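Local coordinates for protein peptidoglycan N-acetylglucosamine deacetylase (Bacillus cereus, PDB 5O6Y) that removes the acetyl group from N-acetylglucosamine residues of cell-wall peptidoglycan and also deacetylates soluble chitin substrates, using zinc as cofactor, at residues Val139-Asp144 with Val169-Ser174. Numbering follows the deposited sequence.
Sequences VQWSVD and VILQHS. With NA (sodium ion), chain N; 5YA (4-naphthalen-1-yl-~{N}-oxidanyl-benzamide), chain H; PE3 (3,6,9,12,15,18,21,24,27,30,33,36,39-tridecaoxahentetracontane-1,41-diol), chain I.
The indole of W141 is held between L171 and a polyether chain: methyl CD2 of L171 lies 3.6 Å from the centroid of the six-membered W141 ring, a CH-pi contact 17° off the ring normal, while C24 of the polyether covers the opposite face, nearer the rim. C7 of the hydroxamate ligand's naphthyl group meets the indole edge in the ring plane, and C12 of its phenyl ring comes within 3.3 Å of W141 CZ2. The same L171 methyl also touches this phenyl ring. L171 CD1 lies over one face of the H173 imidazole, offset toward the rim, and the imidazole edge reaches the ligand, with H173 NE2 3.6 Å from C17. With CG anti to the backbone N (chi1 -171°), the D144 carboxylate is carried out alongside L171, and OD2 meets naphthyl C1; OD1 is fixed by V146 N. The backbones pair in parallel. V169 O accepts from two amides: S142 N at 3.0 Å, in the carbonyl plane, and V143 N at 3.2 Å, from above it. V143 O then receives L171 N, 3.0 Å away. S142 OG takes the V169 N-H and also binds a sodium ion at 2.8 Å, a site shared with S168. H173, the predicted proton donor, is hydrogen-bonded through ND1 to D147. Strands 143-144 and 169-173, joined through helix 153-161, form a beta-alpha-beta unit of the NodB-type deacetylase fold, lining the ligand-holding active-site pocket.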
ATOM      1  N   VAL A 139       6.178  -5.274   1.384  1.00  9.87           N
ATOM      2  CA  VAL A 139       4.967  -5.758   2.032  1.00  8.42           C
ATOM      3  C   VAL A 139       3.927  -6.016   0.955  1.00  7.42           C
ATOM      4  O   VAL A 139       3.566  -5.102   0.205  1.00  4.69           O
ATOM      5  CB  VAL A 139       4.431  -4.763   3.074  1.00  8.22           C
ATOM      6  CG1 VAL A 139       3.048  -5.186   3.543  1.00  4.33           C
ATOM      7  CG2 VAL A 139       5.389  -4.665   4.249  1.00  7.70           C
ATOM      8  N   GLN A 140       3.453  -7.258   0.874  1.00  5.78           N
ATOM      9  CA  GLN A 140       2.374  -7.601  -0.043  1.00  4.14           C
ATOM     10  C   GLN A 140       1.028  -7.336   0.619  1.00  4.11           C
ATOM     11  O   GLN A 140       0.769  -6.218   1.078  1.00  4.17           O
ATOM     12  CB  GLN A 140       2.484  -9.063  -0.482  1.00  5.34           C
ATOM     13  CG  GLN A 140       3.833  -9.445  -1.077  1.00  9.47           C
ATOM     14  CD  GLN A 140       3.979  -9.046  -2.536  1.00  8.90           C
ATOM     15  OE1 GLN A 140       3.301  -8.139  -3.019  1.00 14.93           O
ATOM     16  NE2 GLN A 140       4.866  -9.732  -3.247  1.00  4.54           N
ATOM     17  N   TRP A 141       0.170  -8.352   0.684  1.00  5.90           N
ATOM     18  CA  TRP A 141      -1.149  -8.207   1.287  1.00  6.03           C
ATOM     19  C   TRP A 141      -1.707  -9.590   1.584  1.00  6.97           C
ATOM     20  O   TRP A 141      -1.262 -10.593   1.020  1.00  6.38           O
ATOM     21  CB  TRP A 141      -2.104  -7.430   0.373  1.00  4.00           C
ATOM     22  CG  TRP A 141      -2.337  -8.105  -0.943  1.00 16.78           C
ATOM     23  CD1 TRP A 141      -3.332  -8.990  -1.248  1.00 19.69           C
ATOM     24  CD2 TRP A 141      -1.551  -7.962  -2.132  1.00 10.97           C
ATOM     25  NE1 TRP A 141      -3.216  -9.401  -2.554  1.00 16.95           N
ATOM     26  CE2 TRP A 141      -2.131  -8.785  -3.119  1.00 11.88           C
ATOM     27  CE3 TRP A 141      -0.415  -7.216  -2.459  1.00 11.91           C
ATOM     28  CZ2 TRP A 141      -1.611  -8.884  -4.406  1.00 21.71           C
ATOM     29  CZ3 TRP A 141       0.098  -7.313  -3.741  1.00 17.88           C
ATOM     30  CH2 TRP A 141      -0.500  -8.141  -4.697  1.00 23.29           C
ATOM     31  N   SER A 142      -2.698  -9.630   2.479  1.00  3.86           N
ATOM     32  CA  SER A 142      -3.373 -10.871   2.829  1.00  5.68           C
ATOM     33  C   SER A 142      -4.883 -10.822   2.649  1.00  5.33           C
ATOM     34  O   SER A 142      -5.532 -11.869   2.755  1.00  5.88           O
ATOM     35  CB  SER A 142      -3.054 -11.271   4.281  1.00  5.86           C
ATOM     36  OG  SER A 142      -3.538 -10.312   5.205  1.00  7.48           O
ATOM     37  N   VAL A 143      -5.462  -9.650   2.394  1.00  3.78           N
ATOM     38  CA  VAL A 143      -6.885  -9.510   2.102  1.00 14.10           C
ATOM     39  C   VAL A 143      -7.013  -8.687   0.828  1.00 13.29           C
ATOM     40  O   VAL A 143      -6.595  -7.524   0.791  1.00 14.49           O
ATOM     41  CB  VAL A 143      -7.659  -8.845   3.253  1.00 10.51           C
ATOM     42  CG1 VAL A 143      -9.137  -8.740   2.904  1.00  3.73           C
ATOM     43  CG2 VAL A 143      -7.472  -9.622   4.543  1.00  9.75           C
ATOM     44  N   ASP A 144      -7.587  -9.286  -0.210  1.00 15.30           N
ATOM     45  CA  ASP A 144      -7.730  -8.641  -1.508  1.00 13.65           C
ATOM     46  C   ASP A 144      -9.183  -8.239  -1.708  1.00 16.36           C
ATOM     47  O   ASP A 144     -10.072  -9.097  -1.727  1.00  7.20           O
ATOM     48  CB  ASP A 144      -7.269  -9.565  -2.634  1.00 15.53           C
ATOM     49  CG  ASP A 144      -7.203  -8.858  -3.971  1.00 22.57           C
ATOM     50  OD1 ASP A 144      -7.319  -7.614  -3.993  1.00 17.05           O
ATOM     51  OD2 ASP A 144      -7.040  -9.545  -4.999  1.00 28.50           O
ATOM     52  N   VAL A 169      -3.346  -7.181   6.159  1.00  8.50           N
ATOM     53  CA  VAL A 169      -2.967  -6.060   5.307  1.00  4.07           C
ATOM     54  C   VAL A 169      -3.907  -6.076   4.109  1.00  6.61           C
ATOM     55  O   VAL A 169      -3.871  -7.004   3.293  1.00  3.97           O
ATOM     56  CB  VAL A 169      -1.499  -6.143   4.867  1.00  5.75           C
ATOM     57  CG1 VAL A 169      -1.161  -4.985   3.938  1.00  4.19           C
ATOM     58  CG2 VAL A 169      -0.580  -6.146   6.080  1.00  4.15           C
ATOM     59  N   ILE A 170      -4.752  -5.053   3.998  1.00 13.49           N
ATOM     60  CA  ILE A 170      -5.833  -5.021   3.017  1.00 11.29           C
ATOM     61  C   ILE A 170      -5.388  -4.205   1.814  1.00 12.69           C
ATOM     62  O   ILE A 170      -4.719  -3.176   1.962  1.00  5.29           O
ATOM     63  CB  ILE A 170      -7.117  -4.441   3.639  1.00  8.56           C
ATOM     64  CG1 ILE A 170      -7.385  -5.096   4.997  1.00  3.99           C
ATOM     65  CG2 ILE A 170      -8.297  -4.643   2.709  1.00  7.64           C
ATOM     66  CD1 ILE A 170      -8.477  -4.432   5.805  1.00  4.00           C
ATOM     67  N   LEU A 171      -5.760  -4.656   0.621  1.00 18.03           N
ATOM     68  CA  LEU A 171      -5.331  -4.023  -0.620  1.00 14.48           C
ATOM     69  C   LEU A 171      -6.522  -3.342  -1.282  1.00 17.22           C
ATOM     70  O   LEU A 171      -7.540  -3.985  -1.554  1.00  7.62           O
ATOM     71  CB  LEU A 171      -4.697  -5.049  -1.558  1.00  4.75           C
ATOM     72  CG  LEU A 171      -4.487  -4.662  -3.025  1.00  9.21           C
ATOM     73  CD1 LEU A 171      -3.733  -3.351  -3.171  1.00  4.21           C
ATOM     74  CD2 LEU A 171      -3.758  -5.777  -3.737  1.00 17.87           C
ATOM     75  N   GLN A 172      -6.395  -2.043  -1.528  1.00 19.40           N
ATOM     76  CA  GLN A 172      -7.349  -1.304  -2.342  1.00 13.13           C
ATOM     77  C   GLN A 172      -6.582  -0.452  -3.346  1.00 17.77           C
ATOM     78  O   GLN A 172      -5.355  -0.337  -3.291  1.00 17.52           O
ATOM     79  CB  GLN A 172      -8.281  -0.443  -1.481  1.00 10.46           C
ATOM     80  CG  GLN A 172      -9.428  -1.226  -0.859  1.00 18.16           C
ATOM     81  CD  GLN A 172     -10.284  -0.378   0.064  1.00 11.56           C
ATOM     82  OE1 GLN A 172      -9.785   0.205   1.027  1.00  6.91           O
ATOM     83  NE2 GLN A 172     -11.580  -0.307  -0.223  1.00  9.92           N
ATOM     84  N   HIS A 173      -7.314   0.150  -4.280  1.00 17.12           N
ATOM     85  CA  HIS A 173      -6.692   0.900  -5.361  1.00 18.85           C
ATOM     86  C   HIS A 173      -7.258   2.308  -5.444  1.00 20.34           C
ATOM     87  O   HIS A 173      -8.445   2.534  -5.194  1.00 21.29           O
ATOM     88  CB  HIS A 173      -6.878   0.194  -6.711  1.00 21.81           C
ATOM     89  CG  HIS A 173      -6.185  -1.130  -6.802  1.00 23.01           C
ATOM     90  ND1 HIS A 173      -6.816  -2.323  -6.519  1.00 19.59           N
ATOM     91  CD2 HIS A 173      -4.913  -1.449  -7.141  1.00 19.23           C
ATOM     92  CE1 HIS A 173      -5.964  -3.319  -6.682  1.00 20.46           C
ATOM     93  NE2 HIS A 173      -4.802  -2.816  -7.058  1.00 19.24           N
ATOM     94  N   SER A 174      -6.387   3.254  -5.792  1.00 20.13           N
ATOM     95  CA  SER A 174      -6.800   4.596  -6.180  1.00 21.35           C
ATOM     96  C   SER A 174      -6.253   4.883  -7.573  1.00 21.03           C
ATOM     97  O   SER A 174      -5.564   5.886  -7.790  1.00 21.95           O
ATOM     98  CB  SER A 174      -6.315   5.634  -5.166  1.00 15.64           C
ATOM     99  OG  SER A 174      -4.925   5.505  -4.927  1.00 24.09           O
TER
HETATM  100 NA    NA N 310      -4.918 -11.710   7.169  1.00  5.37          NA
HETATM  101  C1  5YA H 304      -6.228 -10.117  -8.033  0.66 46.63           C
HETATM  102  C2  5YA H 304      -5.544  -8.897  -8.057  0.66 46.94           C
HETATM  103  C3  5YA H 304      -4.152  -8.851  -8.036  0.66 47.44           C
HETATM  104  C4  5YA H 304      -3.408 -10.070  -7.972  0.66 48.25           C
HETATM  105  C5  5YA H 304      -4.107 -11.315  -7.947  0.66 48.20           C
HETATM  106  C6  5YA H 304      -5.533 -11.322  -7.978  0.66 47.55           C
HETATM  107  C7  5YA H 304      -1.983 -10.077  -7.940  0.66 46.57           C
HETATM  108  C8  5YA H 304      -1.295 -11.286  -7.884  0.66 44.62           C
HETATM  109  O1  5YA H 304      -0.831  -3.432  -6.862  0.66 29.49           O
HETATM  110  C9  5YA H 304      -1.982 -12.504  -7.859  0.66 42.16           C
HETATM  111  C10 5YA H 304      -3.372 -12.535  -7.890  0.66 44.42           C
HETATM  112  C11 5YA H 304      -3.464  -7.526  -8.052  0.66 43.99           C
HETATM  113  C12 5YA H 304      -2.901  -7.061  -6.880  0.66 42.68           C
HETATM  114  C13 5YA H 304      -2.257  -5.840  -6.847  0.66 43.10           C
HETATM  115  N1  5YA H 304      -1.539  -2.867  -8.889  0.66 30.81           N
HETATM  116  C14 5YA H 304      -2.182  -5.062  -7.984  0.66 37.31           C
HETATM  117  C15 5YA H 304      -2.752  -5.514  -9.166  0.66 39.66           C
HETATM  118  C16 5YA H 304      -3.395  -6.747  -9.200  0.66 41.40           C
HETATM  119  C17 5YA H 304      -1.462  -3.716  -7.880  0.66 32.47           C
HETATM  120  O2  5YA H 304      -0.882  -1.626  -8.794  0.66  4.46           O
HETATM  121  O25 PE3 I 305      -1.668 -12.730  -2.752  0.69 28.90           O
HETATM  122  C24 PE3 I 305      -0.868 -11.953  -1.904  0.69 25.82           C
HETATM  123  C23 PE3 I 305       0.536 -11.880  -2.498  0.69 17.55           C
HETATM  124  O22 PE3 I 305       0.445 -12.102  -3.876  0.69 17.85           O
HETATM  125  O   HOH W   1      -6.166 -13.699   5.415  1.00  5.15           O